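PDB 5EGF: TqaA from Penicillium aethiopicum, which forms the terminal condensation-like domain of a fungal nonribosomal peptide synthetase, where it probably closes the finished peptide into a macrocycle and releases it. Local coordinates for residues D50-T55 against H210-R215; T66-N71 against Y420-R425. The protein carries 2 engineered substitutions. One frame throughout, in Å; residues are numbered along the deposited sequence.

In the fold
After helix 30-37 the chain runs through strand 47-53 and helix 56-63 into strand 67-75. Interaction 1 closes the shorter loop, bringing helix 208-217 back against 50-55 after 154 intervening residues. Interaction 2 closes the longer one, from 66-71 to 420-425. The second loop opens inside the first and closes well after it, so the two cross. Interaction 1 sets a helix on an edge strand of the small antiparallel sheet. Interaction 2 adds strand 417-425 to the edge of the five-stranded sheet of the N-terminal half, although the strands before and after it, 386-390 and 432-438, belong to the six-stranded sheet. The centres of interactions 1 and 2 lie about 26 Å apart, and the two do not touch.

Interaction 1 (D50-T55 against H210-R215)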
loop_
_atom_site.group_PDB
_atom_site.type_symbol
_atom_site.label_atom_id
_atom_site.label_comp_id
_atom_site.label_asym_id
_atom_site.label_seq_id
_atom_site.Cartn_x
_atom_site.Cartn_y
_atom_site.Cartn_z
ATOM N N ASP C 50 11.688 -15.428 -49.839
ATOM C CA ASP C 50 10.611 -16.374 -49.552
ATOM C C ASP C 50 9.597 -15.692 -48.657
ATOM O O ASP C 50 9.860 -14.610 -48.119
ATOM C CB ASP C 50 11.135 -17.645 -48.899
ATOM C CG ASP C 50 10.374 -18.872 -49.336
ATOM O OD1 ASP C 50 9.164 -18.754 -49.644
ATOM O OD2 ASP C 50 10.995 -19.956 -49.378
ATOM N N LEU C 51 8.427 -16.300 -48.528
ATOM C CA LEU C 51 7.400 -15.769 -47.642
ATOM C C LEU C 51 6.484 -16.899 -47.202
ATOM O O LEU C 51 5.695 -17.431 -48.024
ATOM C CB LEU C 51 6.598 -14.643 -48.298
ATOM C CG LEU C 51 5.626 -13.936 -47.339
ATOM C CD1 LEU C 51 5.267 -12.557 -47.834
ATOM C CD2 LEU C 51 4.368 -14.763 -47.146
ATOM N N LEU C 52 6.609 -17.264 -45.918
ATOM C CA LEU C 52 5.940 -18.434 -45.364
ATOM C C LEU C 52 5.200 -18.086 -44.092
ATOM O O LEU C 52 5.379 -16.996 -43.551
ATOM C CB LEU C 52 6.948 -19.534 -45.033
ATOM C CG LEU C 52 7.995 -19.908 -46.058
ATOM C CD1 LEU C 52 9.158 -18.930 -45.987
ATOM C CD2 LEU C 52 8.445 -21.320 -45.768
ATOM N N PRO C 53 4.373 -19.025 -43.602
ATOM C CA PRO C 53 3.797 -18.863 -42.265
ATOM C C PRO C 53 4.845 -19.109 -41.182
ATOM O O PRO C 53 5.736 -19.954 -41.348
ATOM C CB PRO C 53 2.725 -19.965 -42.211
ATOM C CG PRO C 53 2.430 -20.302 -43.650
ATOM C CD PRO C 53 3.768 -20.162 -44.327
ATOM N N ALA C 54 4.749 -18.354 -40.089
ATOM C CA ALA C 54 5.463 -18.687 -38.859
ATOM C C ALA C 54 4.696 -19.856 -38.220
ATOM O O ALA C 54 3.463 -19.932 -38.326
ATOM C CB ALA C 54 5.480 -17.504 -37.929
ATOM N N THR C 55 5.411 -20.773 -37.577
ATOM C CA THR C 55 4.762 -21.901 -36.949
ATOM C C THR C 55 3.974 -21.452 -35.729
ATOM O O THR C 55 4.006 -20.266 -35.335
ATOM C CB THR C 55 5.772 -22.993 -36.536
ATOM O OG1 THR C 55 6.697 -22.456 -35.576
ATOM C CG2 THR C 55 6.518 -23.544 -37.765
ATOM N N HIS C 210 13.275 -24.537 -45.376
ATOM C CA HIS C 210 13.312 -25.865 -45.980
ATOM C C HIS C 210 12.563 -26.866 -45.089
ATOM O O HIS C 210 11.881 -27.766 -45.584
ATOM C CB HIS C 210 14.754 -26.318 -46.231
ATOM C CG HIS C 210 14.862 -27.705 -46.787
ATOM N ND1 HIS C 210 14.725 -28.834 -46.002
ATOM C CD2 HIS C 210 15.087 -28.151 -48.047
ATOM C CE1 HIS C 210 14.859 -29.912 -46.759
ATOM N NE2 HIS C 210 15.080 -29.526 -48.003
ATOM N N TYR C 211 12.689 -26.695 -43.775
ATOM C CA TYR C 211 12.006 -27.551 -42.808
ATOM C C TYR C 211 10.495 -27.464 -43.015
ATOM O O TYR C 211 9.804 -28.478 -43.172
ATOM C CB TYR C 211 12.370 -27.093 -41.397
ATOM C CG TYR C 211 11.705 -27.839 -40.249
ATOM C CD1 TYR C 211 12.248 -29.019 -39.756
ATOM C CD2 TYR C 211 10.566 -27.333 -39.622
ATOM C CE1 TYR C 211 11.665 -29.696 -38.702
ATOM C CE2 TYR C 211 9.971 -28.011 -38.551
ATOM C CZ TYR C 211 10.529 -29.194 -38.104
ATOM O OH TYR C 211 9.964 -29.889 -37.049
ATOM N N LEU C 212 9.984 -26.239 -43.015
ATOM C CA LEU C 212 8.561 -26.045 -43.222
ATOM C C LEU C 212 8.082 -26.777 -44.487
ATOM O O LEU C 212 7.171 -27.612 -44.407
ATOM C CB LEU C 212 8.221 -24.555 -43.247
ATOM C CG LEU C 212 8.720 -23.756 -42.024
ATOM C CD1 LEU C 212 8.205 -22.313 -42.058
ATOM C CD2 LEU C 212 8.315 -24.452 -40.714
ATOM N N TYR C 213 8.709 -26.486 -45.633
ATOM C CA TYR C 213 8.357 -27.109 -46.918
ATOM C C TYR C 213 8.301 -28.629 -46.830
ATOM O O TYR C 213 7.416 -29.262 -47.401
ATOM C CB TYR C 213 9.346 -26.711 -48.034
ATOM C CG TYR C 213 9.168 -25.293 -48.530
ATOM C CD1 TYR C 213 7.962 -24.882 -49.087
ATOM C CD2 TYR C 213 10.202 -24.364 -48.442
ATOM C CE1 TYR C 213 7.784 -23.568 -49.537
ATOM C CE2 TYR C 213 10.034 -23.054 -48.891
ATOM C CZ TYR C 213 8.819 -22.665 -49.435
ATOM O OH TYR C 213 8.629 -21.372 -49.870
ATOM N N HIS C 214 9.261 -29.199 -46.111
ATOM C CA HIS C 214 9.356 -30.640 -45.951
ATOM C C HIS C 214 8.189 -31.194 -45.127
ATOM O O HIS C 214 7.655 -32.264 -45.433
ATOM C CB HIS C 214 10.692 -31.004 -45.307
ATOM C CG HIS C 214 10.921 -32.476 -45.187
ATOM N ND1 HIS C 214 10.275 -33.255 -44.251
ATOM C CD2 HIS C 214 11.718 -33.314 -45.890
ATOM C CE1 HIS C 214 10.666 -34.512 -44.381
ATOM N NE2 HIS C 214 11.542 -34.574 -45.367
ATOM N N ARG C 215 7.796 -30.466 -44.081
ATOM C CA ARG C 215 6.664 -30.870 -43.236
ATOM C C ARG C 215 5.392 -30.989 -44.050
ATOM O O ARG C 215 4.591 -31.904 -43.859
ATOM C CB ARG C 215 6.402 -29.831 -42.149
ATOM C CG ARG C 215 7.214 -29.978 -40.886
ATOM C CD ARG C 215 7.212 -28.651 -40.180
ATOM N NE ARG C 215 6.252 -28.551 -39.091
ATOM C CZ ARG C 215 5.380 -27.555 -38.939
ATOM N NH1 ARG C 215 5.310 -26.574 -39.833
ATOM N NH2 ARG C 215 4.562 -27.547 -37.890
HETATM O O HOH W 1 6.300 -20.166 -49.356
#
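Leu52 and Tyr213 meet because each swings its CG to the side of its own backbone N, opposite the carbonyl carbon (chi1 -47° and -74°). The leucine branch CD2 then lies over one face of the tyrosine ring, 4.2 Å from its centroid and displaced toward the rim, a CH-pi contact between side chains running at about a right angle. Leu212 of the same helix turn fills in beside it: its CD1 touches Leu52 CD2 at 3.8 Å and also reaches the carbonyl oxygen of Pro53. Its other methyl, CD2, packs on Thr55 CG2 at 3.6 Å, next to the guanidinium of Arg215, whose own salt bridge is to Glu367 in the C-terminal half of the domain. Thr55 is the N-cap of helix 56-63; its methyl faces helix 208-217 while its side chain caps a backbone N in the first turn of helix 56-63.

The polar end of the contact lies at Asp50, which approaches Tyr213 from the opposite direction. Tyr213 OH donates to the syn lone pair of Asp50 OD1 at 2.7 Å. Asp50 OD2 sits in the plane of the ring at its edge, 3.3 Å from Tyr213 CE2, with carboxylate and ring tilted 26° apart. On its anti side Asp50 OD1 accepts from Leu51 N at 2.8 Å, and the backbone N of Phe21 is a further donor. A water donates to both Tyr213 OH, at 2.7 Å, and Leu51 O, joining helix to strand a second time.

A phenol and two backbone N-H groups thus converge on one oxygen of a buried carboxylate. They probably stabilise its negative charge, while the bond from the phenol to Asp50 and the Leu52 methyl over the ring face together probably hold the Tyr213 ring in place.

Interaction 2 (T66-N71 against Y420-R425); sequences TFHSYN and YSKFAR
Tyr70 and Tyr420 lie side by side and point the same way, one on each of two neighbouring antiparallel strands in the five-stranded sheet of this condensation-domain fold. Tyr420 OH comes in at the edge of the Tyr70 ring, 3.4 Å from Tyr70 CE1 and near the ring plane. Further along the same face, Ala424 CB stands over the centre of the His68 imidazole, 3.7 Å from its centroid, a CH-pi contact made across a non-hydrogen-bonded pair. The histidine also meets Trp181 edge-to-face, and Lys422 runs alongside it with CE near the ring.

Asn71, Ser69 and Phe423 occupy the other face. The side chains of Asn71 and Phe423 cross at about a right angle, with amide and ring planes 60° apart, and Asn71 ND2 sits 3.3 Å above the ring plane, over its centre. CG of Asn71 lies anti to the carbonyl carbon (chi1 -42°), which carries the amide back over the partner strand. Ser69 OG donates to a lone pair of Asn71 OD1 at 2.6 Å, which would help fix the rotation of the amide. Helix 132-144 packs on this face, its Trp140 ring meeting that of Phe423.

Six backbone hydrogen bonds join the strands through the pairs Phe67-Arg425, Ser69-Phe423 and Asn71-Ser421. The side chain of Tyr70 lies about 7 Å from that of Gly183, a phosphopantetheine-binding residue, though the ligand is absent here. Beside the Asn71-Ser421 pair a water donates to Asn71 O at 2.9 Å and bonds Ser421 OG at the same distance, while Asn71 O also accepts from Ser421 N at 2.8 Å.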
loop_
_atom_site.group_PDB
_atom_site.type_symbol
_atom_site.label_atom_id
_atom_site.label_comp_id
_atom_site.label_asym_id
_atom_site.label_seq_id
_atom_site.Cartn_x
_atom_site.Cartn_y
_atom_site.Cartn_z
ATOM N N THR C 66 9.876 -13.419 -26.313
ATOM C CA THR C 66 11.080 -14.169 -25.984
ATOM C C THR C 66 12.235 -13.653 -26.818
ATOM O O THR C 66 12.225 -13.737 -28.060
ATOM C CB THR C 66 10.889 -15.675 -26.178
ATOM O OG1 THR C 66 9.566 -16.033 -25.752
ATOM C CG2 THR C 66 11.911 -16.453 -25.348
ATOM N N PHE C 67 13.232 -13.124 -26.117
ATOM C CA PHE C 67 14.262 -12.306 -26.732
ATOM C C PHE C 67 15.576 -12.433 -25.959
ATOM O O PHE C 67 15.614 -12.299 -24.734
ATOM C CB PHE C 67 13.790 -10.847 -26.773
ATOM C CG PHE C 67 14.615 -9.954 -27.680
ATOM C CD1 PHE C 67 14.869 -10.328 -28.998
ATOM C CD2 PHE C 67 15.118 -8.732 -27.223
ATOM C CE1 PHE C 67 15.625 -9.515 -29.847
ATOM C CE2 PHE C 67 15.880 -7.900 -28.072
ATOM C CZ PHE C 67 16.133 -8.297 -29.384
ATOM N N HIS C 68 16.655 -12.703 -26.683
ATOM C CA HIS C 68 17.942 -12.986 -26.063
ATOM C C HIS C 68 19.009 -12.078 -26.614
ATOM O O HIS C 68 18.960 -11.690 -27.784
ATOM C CB HIS C 68 18.348 -14.425 -26.348
ATOM C CG HIS C 68 17.609 -15.422 -25.523
ATOM N ND1 HIS C 68 18.246 -16.322 -24.693
ATOM C CD2 HIS C 68 16.282 -15.630 -25.362
ATOM C CE1 HIS C 68 17.341 -17.061 -24.079
ATOM N NE2 HIS C 68 16.143 -16.657 -24.461
ATOM N N SER C 69 19.962 -11.721 -25.760
ATOM C CA SER C 69 21.187 -11.100 -26.233
ATOM C C SER C 69 22.275 -12.071 -25.844
ATOM O O SER C 69 22.535 -12.258 -24.669
ATOM C CB SER C 69 21.417 -9.715 -25.600
ATOM O OG SER C 69 22.690 -9.170 -25.964
ATOM N N TYR C 70 22.906 -12.711 -26.816
ATOM C CA TYR C 70 24.017 -13.592 -26.485
ATOM C C TYR C 70 25.353 -12.835 -26.510
ATOM O O TYR C 70 25.783 -12.352 -27.558
ATOM C CB TYR C 70 24.051 -14.777 -27.431
ATOM C CG TYR C 70 22.902 -15.739 -27.249
ATOM C CD1 TYR C 70 22.900 -16.656 -26.210
ATOM C CD2 TYR C 70 21.825 -15.741 -28.125
ATOM C CE1 TYR C 70 21.867 -17.545 -26.039
ATOM C CE2 TYR C 70 20.777 -16.640 -27.964
ATOM C CZ TYR C 70 20.805 -17.537 -26.920
ATOM O OH TYR C 70 19.773 -18.431 -26.756
ATOM N N ASN C 71 26.007 -12.754 -25.355
ATOM C CA ASN C 71 27.151 -11.863 -25.188
ATOM C C ASN C 71 28.465 -12.585 -24.971
ATOM O O ASN C 71 28.605 -13.425 -24.076
ATOM C CB ASN C 71 26.908 -10.897 -24.034
ATOM C CG ASN C 71 25.499 -10.363 -24.019
ATOM O OD1 ASN C 71 24.928 -10.051 -25.070
ATOM N ND2 ASN C 71 24.911 -10.274 -22.822
ATOM N N TYR C 420 31.358 -16.444 -22.283
ATOM C CA TYR C 420 29.946 -16.362 -22.636
ATOM C C TYR C 420 29.117 -15.827 -21.485
ATOM O O TYR C 420 29.368 -16.161 -20.324
ATOM C CB TYR C 420 29.431 -17.768 -22.964
ATOM C CG TYR C 420 27.916 -17.932 -23.033
ATOM C CD1 TYR C 420 27.219 -17.599 -24.187
ATOM C CD2 TYR C 420 27.190 -18.468 -21.965
ATOM C CE1 TYR C 420 25.835 -17.765 -24.279
ATOM C CE2 TYR C 420 25.797 -18.643 -22.052
ATOM C CZ TYR C 420 25.134 -18.283 -23.218
ATOM O OH TYR C 420 23.771 -18.441 -23.332
ATOM N N SER C 421 28.117 -15.019 -21.816
ATOM C CA SER C 421 27.068 -14.653 -20.866
ATOM C C SER C 421 25.883 -14.204 -21.714
ATOM O O SER C 421 26.004 -14.124 -22.944
ATOM C CB SER C 421 27.532 -13.537 -19.914
ATOM O OG SER C 421 27.495 -12.270 -20.560
ATOM N N LYS C 422 24.742 -13.918 -21.087
ATOM C CA LYS C 422 23.556 -13.552 -21.873
ATOM C C LYS C 422 22.523 -12.724 -21.118
ATOM O O LYS C 422 22.505 -12.719 -19.888
ATOM C CB LYS C 422 22.901 -14.804 -22.473
ATOM C CG LYS C 422 22.478 -15.834 -21.447
ATOM C CD LYS C 422 20.988 -15.754 -21.179
ATOM C CE LYS C 422 20.352 -17.128 -21.234
ATOM N NZ LYS C 422 20.900 -18.014 -20.158
ATOM N N PHE C 423 21.684 -12.010 -21.866
ATOM C CA PHE C 423 20.552 -11.294 -21.294
ATOM C C PHE C 423 19.333 -11.966 -21.905
ATOM O O PHE C 423 19.371 -12.345 -23.072
ATOM C CB PHE C 423 20.535 -9.817 -21.706
ATOM C CG PHE C 423 21.775 -9.041 -21.319
ATOM C CD1 PHE C 423 22.391 -9.240 -20.091
ATOM C CD2 PHE C 423 22.316 -8.090 -22.188
ATOM C CE1 PHE C 423 23.531 -8.514 -19.736
ATOM C CE2 PHE C 423 23.452 -7.361 -21.840
ATOM C CZ PHE C 423 24.058 -7.571 -20.619
ATOM N N ALA C 424 18.250 -12.120 -21.155
ATOM C CA ALA C 424 17.083 -12.773 -21.744
ATOM C C ALA C 424 15.736 -12.308 -21.185
ATOM O O ALA C 424 15.597 -12.026 -19.979
ATOM C CB ALA C 424 17.216 -14.276 -21.655
ATOM N N ARG C 425 14.757 -12.211 -22.081
ATOM C CA ARG C 425 13.374 -11.945 -21.700
ATOM C C ARG C 425 12.517 -13.138 -22.075
ATOM O O ARG C 425 12.789 -13.854 -23.057
ATOM C CB ARG C 425 12.837 -10.701 -22.399
ATOM C CG ARG C 425 13.799 -9.505 -22.381
ATOM C CD ARG C 425 14.091 -9.057 -20.991
ATOM N NE ARG C 425 12.872 -8.699 -20.271
ATOM C CZ ARG C 425 12.831 -8.432 -18.965
ATOM N NH1 ARG C 425 13.946 -8.484 -18.238
ATOM N NH2 ARG C 425 11.672 -8.129 -18.381
HETATM O O HOH W 2 30.086 -12.252 -21.821
#